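Local coordinates for protein haloalkane dehalogenase (Mycobacterium rhodesiae, PDB 4MJ3) that probably hydrolyses haloalkanes, cleaving the carbon–halogen bond to give an alcohol, a halide ion and a proton, as an alpha/beta hydrolase-fold dehalogenase, at residues A108-G113 with P137-R142; Y96-H101 with G129-G134; P56-L61 with D197-D202. One frame throughout, in Å; residues are numbered along the deposited sequence.

Contacts 1 and 2 are neighbours in the alpha/beta hydrolase core. Their centres lie about 13 Å apart and both use helix 98-112, its start in contact 2 and its end in contact 1. They also touch directly: Phe140 packs against Leu132 and Val133, and Ile109 against Leu132. Along the chain their segments alternate, 96-101, 108-113, 129-134, 137-142, so one helix is tied both to helix 124-135 and to the lead-in of strand 140-145. Contact 3 stands apart, its centre about 25 Å from that of contact 1 and 20 Å from that of contact 2. It joins 56-61 to 197-202, bracketing the other two in sequence and linking core to probable lid.

Contact 1: A108-G113 with P137-R142; sequences AIEEIG and PDRFAR
The side chain of Arg139 leaves the backbone with CG opposite the main-chain N (chi1 -179°), then folds at chi2 and chi3 to bring its guanidinium to Glu110, whose own bend at chi2 carries the carboxylate in to meet it. In this alpha/beta hydrolase fold the pair ties the last turns of helix 98-112 to the short 3-10 turn 137-139 between helix 124-135 and strand 140-145. The grip is end-on and forked: NH1 and NH2 of Arg139 both donate to a single oxygen, OE1 of Glu110, at 2.6 and 2.8 Å. OE1 lies in the guanidinium plane, but both nitrogens reach it from one face of the carboxylate, NH1 on the anti side and NH2 on the syn side. The two flat groups are accordingly turned 41° against each other, and neither bond is straight, with 149° at the NH1 hydrogen and less at NH2. OE2 takes no part in the grip, NH2 of Arg139 being 4.0 Å from OE2 of Glu110. The salt bridge sits near the surface, with Glu110 exposed. The buried Ile109 adds a methyl to the same guanidinium: its CG2 comes to 3.8 Å from NH1 of Arg139, obliquely, while CD1 of Ile109 packs on Leu132. Lys240 NZ also bonds to the carbonyl oxygens of Pro137 and Phe140, at either end of the step from the 3-10 turn into the strand, and Arg139 pairs through its backbone with Val117. Helix 98-112 ends here with Gly113 at positive phi, its N bonded to Ile109 O. Back along the arginine chain, CG of Arg139 lies 4.2 Å above the plane of the Phe140 ring, toward the rim of that face.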
loop_
_atom_site.group_PDB
_atom_site.type_symbol
_atom_site.label_atom_id
_atom_site.label_comp_id
_atom_site.label_asym_id
_atom_site.label_seq_id
_atom_site.Cartn_x
_atom_site.Cartn_y
_atom_site.Cartn_z
ATOM N N ALA A 108 4.300 6.976 -11.436
ATOM C CA ALA A 108 3.269 6.063 -11.923
ATOM C C ALA A 108 1.887 6.708 -11.980
ATOM O O ALA A 108 1.193 6.653 -13.007
ATOM C CB ALA A 108 3.213 4.817 -11.070
ATOM N N ILE A 109 1.503 7.367 -10.893
ATOM C CA ILE A 109 0.230 8.082 -10.834
ATOM C C ILE A 109 0.136 9.123 -11.976
ATOM O O ILE A 109 -0.887 9.245 -12.660
ATOM C CB ILE A 109 0.049 8.745 -9.447
ATOM C CG1 ILE A 109 -0.154 7.664 -8.394
ATOM C CG2 ILE A 109 -1.124 9.735 -9.425
ATOM C CD1 ILE A 109 -0.041 8.152 -6.960
ATOM N N GLU A 110 1.210 9.887 -12.155
ATOM C CA GLU A 110 1.260 10.911 -13.187
ATOM C C GLU A 110 1.173 10.328 -14.594
ATOM O O GLU A 110 0.504 10.892 -15.458
ATOM C CB GLU A 110 2.522 11.745 -13.048
ATOM C CG GLU A 110 2.546 12.649 -11.828
ATOM C CD GLU A 110 1.753 13.919 -12.041
ATOM O OE1 GLU A 110 0.510 13.843 -12.059
ATOM O OE2 GLU A 110 2.369 14.996 -12.186
ATOM N N GLU A 111 1.867 9.217 -14.813
ATOM C CA GLU A 111 1.920 8.590 -16.130
ATOM C C GLU A 111 0.561 7.962 -16.486
ATOM O O GLU A 111 0.103 8.081 -17.620
ATOM C CB GLU A 111 3.039 7.550 -16.171
ATOM C CG GLU A 111 3.417 7.099 -17.571
ATOM C CD GLU A 111 3.924 8.226 -18.448
ATOM O OE1 GLU A 111 4.765 9.024 -17.973
ATOM O OE2 GLU A 111 3.446 8.328 -19.603
ATOM N N ILE A 112 -0.082 7.337 -15.504
ATOM C CA ILE A 112 -1.428 6.823 -15.694
ATOM C C ILE A 112 -2.429 7.968 -15.921
ATOM O O ILE A 112 -3.350 7.841 -16.736
ATOM C CB ILE A 112 -1.889 5.951 -14.515
ATOM C CG1 ILE A 112 -0.972 4.729 -14.382
ATOM C CG2 ILE A 112 -3.330 5.523 -14.740
ATOM C CD1 ILE A 112 -1.088 4.028 -13.063
ATOM N N GLY A 113 -2.191 9.100 -15.270
ATOM C CA GLY A 113 -2.970 10.323 -15.484
ATOM C C GLY A 113 -4.175 10.443 -14.577
ATOM O O GLY A 113 -5.219 10.931 -14.980
ATOM N N PRO A 137 -1.468 17.546 -2.179
ATOM C CA PRO A 137 -2.849 17.436 -1.682
ATOM C C PRO A 137 -3.938 17.689 -2.733
ATOM O O PRO A 137 -4.999 17.102 -2.647
ATOM C CB PRO A 137 -2.902 18.478 -0.560
ATOM C CG PRO A 137 -1.791 19.422 -0.850
ATOM C CD PRO A 137 -0.709 18.576 -1.452
ATOM N N ASP A 138 -3.654 18.526 -3.734
ATOM C CA ASP A 138 -4.618 18.820 -4.788
ATOM C C ASP A 138 -4.981 17.599 -5.635
ATOM O O ASP A 138 -6.018 17.611 -6.279
ATOM C CB ASP A 138 -4.119 19.932 -5.719
ATOM C CG ASP A 138 -4.046 21.284 -5.040
ATOM O OD1 ASP A 138 -4.585 21.451 -3.923
ATOM O OD2 ASP A 138 -3.448 22.199 -5.639
ATOM N N ARG A 139 -4.140 16.569 -5.645
ATOM C CA ARG A 139 -4.419 15.355 -6.426
ATOM C C ARG A 139 -5.470 14.451 -5.773
ATOM O O ARG A 139 -6.081 13.616 -6.456
ATOM C CB ARG A 139 -3.129 14.568 -6.647
ATOM C CG ARG A 139 -3.263 13.279 -7.474
ATOM C CD ARG A 139 -3.800 13.566 -8.858
ATOM N NE ARG A 139 -3.021 14.639 -9.462
ATOM C CZ ARG A 139 -1.989 14.469 -10.281
ATOM N NH1 ARG A 139 -1.615 13.265 -10.688
ATOM N NH2 ARG A 139 -1.323 15.537 -10.714
ATOM N N PHE A 140 -5.667 14.599 -4.457
ATOM C CA PHE A 140 -6.499 13.671 -3.679
ATOM C C PHE A 140 -7.809 14.299 -3.221
ATOM O O PHE A 140 -7.810 15.262 -2.459
ATOM C CB PHE A 140 -5.697 13.141 -2.488
ATOM C CG PHE A 140 -4.469 12.394 -2.908
ATOM C CD1 PHE A 140 -4.536 11.048 -3.242
ATOM C CD2 PHE A 140 -3.256 13.057 -3.065
ATOM C CE1 PHE A 140 -3.414 10.366 -3.668
ATOM C CE2 PHE A 140 -2.128 12.385 -3.492
ATOM C CZ PHE A 140 -2.203 11.036 -3.803
ATOM N N ALA A 141 -8.923 13.759 -3.720
ATOM C CA ALA A 141 -10.237 14.217 -3.316
ATOM C C ALA A 141 -10.590 13.722 -1.907
ATOM O O ALA A 141 -11.258 14.443 -1.146
ATOM C CB ALA A 141 -11.291 13.743 -4.311
ATOM N N ARG A 142 -10.193 12.485 -1.599
ATOM C CA ARG A 142 -10.523 11.836 -0.314
ATOM C C ARG A 142 -9.437 10.825 0.029
ATOM O O ARG A 142 -8.701 10.378 -0.859
ATOM C CB ARG A 142 -11.838 11.085 -0.378
ATOM C CG ARG A 142 -12.987 11.817 -1.057
ATOM C CD ARG A 142 -14.209 10.950 -1.081
ATOM N NE ARG A 142 -15.260 11.503 -1.921
ATOM C CZ ARG A 142 -15.354 11.342 -3.244
ATOM N NH1 ARG A 142 -14.444 10.657 -3.952
ATOM N NH2 ARG A 142 -16.356 11.918 -3.888
#

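Contact 2: Y96-H101 with G129-G134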
loop_
_atom_site.group_PDB
_atom_site.type_symbol
_atom_site.label_atom_id
_atom_site.label_comp_id
_atom_site.label_asym_id
_atom_site.label_seq_id
_atom_site.Cartn_x
_atom_site.Cartn_y
_atom_site.Cartn_z
ATOM N N TYR A 96 16.561 0.769 -2.834
ATOM C CA TYR A 96 15.253 1.048 -2.260
ATOM C C TYR A 96 15.414 2.005 -1.090
ATOM O O TYR A 96 16.130 1.714 -0.102
ATOM C CB TYR A 96 14.568 -0.227 -1.785
ATOM C CG TYR A 96 14.324 -1.247 -2.865
ATOM C CD1 TYR A 96 15.305 -2.179 -3.187
ATOM C CD2 TYR A 96 13.140 -1.275 -3.568
ATOM C CE1 TYR A 96 15.094 -3.135 -4.175
ATOM C CE2 TYR A 96 12.904 -2.239 -4.551
ATOM C CZ TYR A 96 13.888 -3.155 -4.849
ATOM O OH TYR A 96 13.696 -4.122 -5.787
ATOM N N THR A 97 14.748 3.147 -1.199
ATOM C CA THR A 97 14.683 4.139 -0.120
ATOM C C THR A 97 13.267 4.674 -0.078
ATOM O O THR A 97 12.476 4.479 -1.013
ATOM C CB THR A 97 15.620 5.343 -0.344
ATOM O OG1 THR A 97 15.169 6.107 -1.466
ATOM C CG2 THR A 97 17.080 4.917 -0.556
ATOM N N TYR A 98 12.921 5.317 1.031
ATOM C CA TYR A 98 11.579 5.890 1.186
ATOM C C TYR A 98 11.354 6.912 0.065
ATOM O O TYR A 98 10.336 6.865 -0.657
ATOM C CB TYR A 98 11.469 6.517 2.564
ATOM C CG TYR A 98 10.089 6.682 3.176
ATOM C CD1 TYR A 98 8.989 7.106 2.431
ATOM C CD2 TYR A 98 9.898 6.405 4.525
ATOM C CE1 TYR A 98 7.751 7.288 3.035
ATOM C CE2 TYR A 98 8.670 6.590 5.122
ATOM C CZ TYR A 98 7.605 7.028 4.376
ATOM O OH TYR A 98 6.374 7.220 5.016
ATOM N N GLN A 99 12.362 7.763 -0.156
ATOM C CA GLN A 99 12.309 8.777 -1.219
ATOM C C GLN A 99 12.093 8.155 -2.596
ATOM O O GLN A 99 11.261 8.638 -3.367
ATOM C CB GLN A 99 13.594 9.606 -1.265
ATOM C CG GLN A 99 13.563 10.758 -2.259
ATOM C CD GLN A 99 12.554 11.813 -1.879
ATOM O OE1 GLN A 99 12.675 12.444 -0.824
ATOM N NE2 GLN A 99 11.520 11.978 -2.700
ATOM N N ALA A 100 12.808 7.065 -2.887
ATOM C CA ALA A 100 12.712 6.441 -4.187
ATOM C C ALA A 100 11.303 5.896 -4.423
ATOM O O ALA A 100 10.759 6.039 -5.540
ATOM C CB ALA A 100 13.752 5.335 -4.336
ATOM N N HIS A 101 10.722 5.263 -3.402
ATOM C CA HIS A 101 9.372 4.702 -3.533
ATOM C C HIS A 101 8.333 5.794 -3.761
ATOM O O HIS A 101 7.412 5.633 -4.574
ATOM C CB HIS A 101 8.992 3.874 -2.302
ATOM C CG HIS A 101 9.509 2.470 -2.338
ATOM N ND1 HIS A 101 9.087 1.548 -3.267
ATOM C CD2 HIS A 101 10.403 1.832 -1.555
ATOM C CE1 HIS A 101 9.677 0.391 -3.035
ATOM N NE2 HIS A 101 10.485 0.539 -2.004
ATOM N N GLY A 129 1.647 6.518 0.344
ATOM C CA GLY A 129 0.460 7.255 -0.075
ATOM C C GLY A 129 0.149 8.491 0.752
ATOM O O GLY A 129 -0.158 9.554 0.190
ATOM N N LEU A 130 0.242 8.391 2.081
ATOM C CA LEU A 130 -0.036 9.543 2.938
ATOM C C LEU A 130 1.030 10.635 2.768
ATOM O O LEU A 130 0.728 11.835 2.841
ATOM C CB LEU A 130 -0.155 9.132 4.405
ATOM C CG LEU A 130 -1.327 8.216 4.757
ATOM C CD1 LEU A 130 -1.167 7.699 6.178
ATOM C CD2 LEU A 130 -2.650 8.935 4.592
ATOM N N ARG A 131 2.274 10.245 2.512
ATOM C CA ARG A 131 3.295 11.215 2.172
ATOM C C ARG A 131 2.948 11.930 0.862
ATOM O O ARG A 131 3.120 13.151 0.762
ATOM C CB ARG A 131 4.664 10.560 2.095
ATOM C CG ARG A 131 5.741 11.529 1.666
ATOM C CD ARG A 131 7.092 11.188 2.260
ATOM N NE ARG A 131 8.150 11.727 1.420
ATOM C CZ ARG A 131 9.430 11.393 1.491
ATOM N NH1 ARG A 131 9.862 10.531 2.400
ATOM N NH2 ARG A 131 10.282 11.932 0.626
ATOM N N LEU A 132 2.444 11.190 -0.120
ATOM C CA LEU A 132 2.023 11.787 -1.376
ATOM C C LEU A 132 0.839 12.742 -1.181
ATOM O O LEU A 132 0.766 13.777 -1.849
ATOM C CB LEU A 132 1.715 10.733 -2.430
ATOM C CG LEU A 132 2.955 9.984 -2.947
ATOM C CD1 LEU A 132 2.517 8.851 -3.849
ATOM C CD2 LEU A 132 3.890 10.940 -3.673
ATOM N N VAL A 133 -0.051 12.435 -0.251
ATOM C CA VAL A 133 -1.173 13.338 0.046
ATOM C C VAL A 133 -0.592 14.643 0.595
ATOM O O VAL A 133 -1.012 15.729 0.214
ATOM C CB VAL A 133 -2.193 12.701 1.019
ATOM C CG1 VAL A 133 -3.273 13.698 1.429
ATOM C CG2 VAL A 133 -2.862 11.484 0.384
ATOM N N GLY A 134 0.373 14.531 1.507
ATOM C CA GLY A 134 1.032 15.709 2.069
ATOM C C GLY A 134 1.757 16.539 1.021
ATOM O O GLY A 134 1.719 17.761 1.070
HETATM O O HOH W 1 9.557 13.667 -1.551
#
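Arg131 of helix 124-135 stretches across to Tyr98 and Gln99 at the start of helix 98-112, joining two adjacent helices of the alpha/beta hydrolase fold; in this family the former helix follows the nucleophile elbow. The tight half is the inner one. NH1 of Arg131 comes within 3.5 Å of CD1 of Tyr98, with the ring and guanidinium planes 27° apart, an oblique approach rather than a stack. Arg131 CD lies 4.0 Å from Tyr98 CE1. Polar ends in this buried part have partners: Tyr98 OH bonds to Leu127 O, Arg131 NE forms a salt bridge with Glu135, and NH1 bonds to Asn228 OD1. With NE and NH1 held, the guanidinium can hardly rotate.

NH2 serves the looser, outer half. The CB of exposed Gln99 points away from helix 124-135, and a bend at chi2 turns the amide back toward the arginine. There Arg131 NH2 donates to Gln99 OE1 at 2.8 Å, but the bond is weak, with only 121° at the hydrogen, and the amide stands 73° to the guanidinium. A water closes the same site, lying in the guanidinium plane and accepting from Arg131 NH2 at 2.9 Å and from Gln99 NE2 at 2.8 Å.

Contact 3: P56-L61 with D197-D202; sequences PSWSYL and DAPFPD
The backbone O of Asp197 is held twice, by Phe200 N at 2.9 Å, which closes a type I beta turn, and by NH2 of Arg10; the turn thereby sets Pro199 against Trp58 and Phe200 against Pro56. The Arg10 guanidinium also uses NE on Ala198 O, so one arginine near the N-terminus bonds to two successive carbonyl oxygens of the turn. Across the contact itself no hydrogen bond forms. Pro199 instead lays its CG over one face of the Trp58 indole, 4.0 Å from the centroid of the five-membered ring and 23° off its normal, a CH-pi contact. The touch is shared between two ring atoms: CG of Pro199 is 3.8 Å from both CD1 and NE1 of Trp58. On the opposite face CB of Tyr60 sits 3.5 Å above the indole plane, so the ring is sandwiched between aliphatic carbons. Trp58 holds CG between its backbone N and carbonyl carbon (chi1 60°), a crowded position that aims the indole at the turn, and its N-H is spent on Ala195 O, in helix 190-197 just before the turn. Alongside, Phe200 turns its ring edge to the backbone of Pro56, with CE2 of Phe200 4.3 Å from O of Pro56. The face of that phenyl ring goes to its own neighbour, CB of Pro199 lying 3.9 Å above its centre. Pro56, preceded by a cis peptide bond, is the proline of the HGxP sequence that follows strand 48-52 in many alpha/beta hydrolases. The 197-202 loop lies in the region that forms the lid in haloalkane dehalogenases. The chemistry therefore implies a buried seam between core and probable lid that relies on shape and CH-pi attraction, with the indole N-H adding a directional bond to Ala195 O in the helix that leads into the turn.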
loop_
_atom_site.group_PDB
_atom_site.type_symbol
_atom_site.label_atom_id
_atom_site.label_comp_id
_atom_site.label_asym_id
_atom_site.label_seq_id
_atom_site.Cartn_x
_atom_site.Cartn_y
_atom_site.Cartn_z
ATOM N N PRO A 56 4.734 -7.484 2.379
ATOM C CA PRO A 56 5.452 -7.823 1.155
ATOM C C PRO A 56 4.391 -8.323 0.169
ATOM O O PRO A 56 4.477 -9.430 -0.348
ATOM C CB PRO A 56 6.318 -8.993 1.584
ATOM C CG PRO A 56 5.492 -9.693 2.624
ATOM C CD PRO A 56 4.458 -8.709 3.160
ATOM N N SER A 57 3.359 -7.523 -0.033
ATOM C CA SER A 57 2.201 -7.953 -0.833
ATOM C C SER A 57 2.279 -7.355 -2.234
ATOM O O SER A 57 3.360 -6.956 -2.694
ATOM C CB SER A 57 0.917 -7.570 -0.107
ATOM O OG SER A 57 0.767 -6.170 -0.029
ATOM N N TRP A 58 1.161 -7.412 -2.959
ATOM C CA TRP A 58 1.017 -6.698 -4.220
ATOM C C TRP A 58 -0.464 -6.505 -4.483
ATOM O O TRP A 58 -1.277 -6.754 -3.577
ATOM C CB TRP A 58 1.746 -7.400 -5.370
ATOM C CG TRP A 58 1.351 -8.804 -5.747
ATOM C CD1 TRP A 58 1.591 -9.949 -5.039
ATOM C CD2 TRP A 58 0.743 -9.226 -6.989
ATOM N NE1 TRP A 58 1.131 -11.052 -5.758
ATOM C CE2 TRP A 58 0.609 -10.623 -6.941
ATOM C CE3 TRP A 58 0.312 -8.548 -8.144
ATOM C CZ2 TRP A 58 0.073 -11.357 -8.002
ATOM C CZ3 TRP A 58 -0.250 -9.275 -9.181
ATOM C CH2 TRP A 58 -0.337 -10.656 -9.116
ATOM N N SER A 59 -0.826 -6.045 -5.684
ATOM C CA SER A 59 -2.228 -5.695 -5.983
ATOM C C SER A 59 -3.216 -6.860 -5.868
ATOM O O SER A 59 -4.414 -6.649 -5.694
ATOM C CB SER A 59 -2.324 -5.040 -7.352
ATOM O OG SER A 59 -1.671 -3.770 -7.312
ATOM N N TYR A 60 -2.695 -8.086 -5.874
ATOM C CA TYR A 60 -3.463 -9.284 -5.561
ATOM C C TYR A 60 -4.240 -9.158 -4.252
ATOM O O TYR A 60 -5.350 -9.689 -4.131
ATOM C CB TYR A 60 -2.567 -10.517 -5.522
ATOM C CG TYR A 60 -3.304 -11.816 -5.540
ATOM C CD1 TYR A 60 -3.847 -12.282 -6.724
ATOM C CD2 TYR A 60 -3.474 -12.586 -4.386
ATOM C CE1 TYR A 60 -4.518 -13.489 -6.780
ATOM C CE2 TYR A 60 -4.143 -13.795 -4.433
ATOM C CZ TYR A 60 -4.681 -14.235 -5.627
ATOM O OH TYR A 60 -5.359 -15.428 -5.714
ATOM N N LEU A 61 -3.654 -8.453 -3.285
ATOM C CA LEU A 61 -4.294 -8.176 -1.990
ATOM C C LEU A 61 -5.657 -7.489 -2.090
ATOM O O LEU A 61 -6.495 -7.650 -1.207
ATOM C CB LEU A 61 -3.337 -7.322 -1.142
ATOM C CG LEU A 61 -3.768 -6.899 0.262
ATOM C CD1 LEU A 61 -4.075 -8.121 1.119
ATOM C CD2 LEU A 61 -2.656 -6.058 0.876
ATOM N N ASP A 197 3.779 -15.561 -3.372
ATOM C CA ASP A 197 5.141 -15.987 -3.694
ATOM C C ASP A 197 5.472 -15.834 -5.174
ATOM O O ASP A 197 6.646 -15.806 -5.548
ATOM C CB ASP A 197 5.370 -17.435 -3.254
ATOM C CG ASP A 197 5.362 -17.590 -1.738
ATOM O OD1 ASP A 197 5.605 -16.603 -1.033
ATOM O OD2 ASP A 197 5.087 -18.704 -1.260
ATOM N N ALA A 198 4.457 -15.696 -6.011
ATOM C CA ALA A 198 4.641 -15.641 -7.471
ATOM C C ALA A 198 5.657 -14.576 -7.920
ATOM O O ALA A 198 6.484 -14.860 -8.779
ATOM C CB ALA A 198 3.301 -15.451 -8.175
ATOM N N PRO A 199 5.634 -13.366 -7.313
ATOM C CA PRO A 199 6.633 -12.372 -7.719
ATOM C C PRO A 199 8.094 -12.736 -7.467
ATOM O O PRO A 199 8.985 -12.091 -8.033
ATOM C CB PRO A 199 6.263 -11.149 -6.865
ATOM C CG PRO A 199 4.815 -11.333 -6.560
ATOM C CD PRO A 199 4.700 -12.811 -6.308
ATOM N N PHE A 200 8.346 -13.715 -6.605
ATOM C CA PHE A 200 9.688 -13.942 -6.046
ATOM C C PHE A 200 10.197 -15.391 -6.290
ATOM O O PHE A 200 10.215 -16.213 -5.374
ATOM C CB PHE A 200 9.653 -13.671 -4.536
ATOM C CG PHE A 200 9.144 -12.303 -4.167
ATOM C CD1 PHE A 200 9.746 -11.149 -4.671
ATOM C CD2 PHE A 200 8.046 -12.170 -3.334
ATOM C CE1 PHE A 200 9.259 -9.901 -4.361
ATOM C CE2 PHE A 200 7.565 -10.913 -2.996
ATOM C CZ PHE A 200 8.186 -9.775 -3.493
ATOM N N PRO A 201 10.582 -15.715 -7.535
ATOM C CA PRO A 201 11.077 -17.072 -7.822
ATOM C C PRO A 201 12.240 -17.488 -6.933
ATOM O O PRO A 201 12.386 -18.671 -6.629
ATOM C CB PRO A 201 11.532 -16.993 -9.287
ATOM C CG PRO A 201 10.798 -15.840 -9.870
ATOM C CD PRO A 201 10.428 -14.909 -8.753
ATOM N N ASP A 202 13.052 -16.532 -6.508
ATOM C CA ASP A 202 14.100 -16.790 -5.549
ATOM C C ASP A 202 14.519 -15.494 -4.866
ATOM O O ASP A 202 13.958 -14.440 -5.143
ATOM C CB ASP A 202 15.297 -17.503 -6.225
ATOM C CG ASP A 202 15.936 -16.674 -7.310
ATOM O OD1 ASP A 202 16.136 -15.471 -7.119
ATOM O OD2 ASP A 202 16.266 -17.233 -8.372
#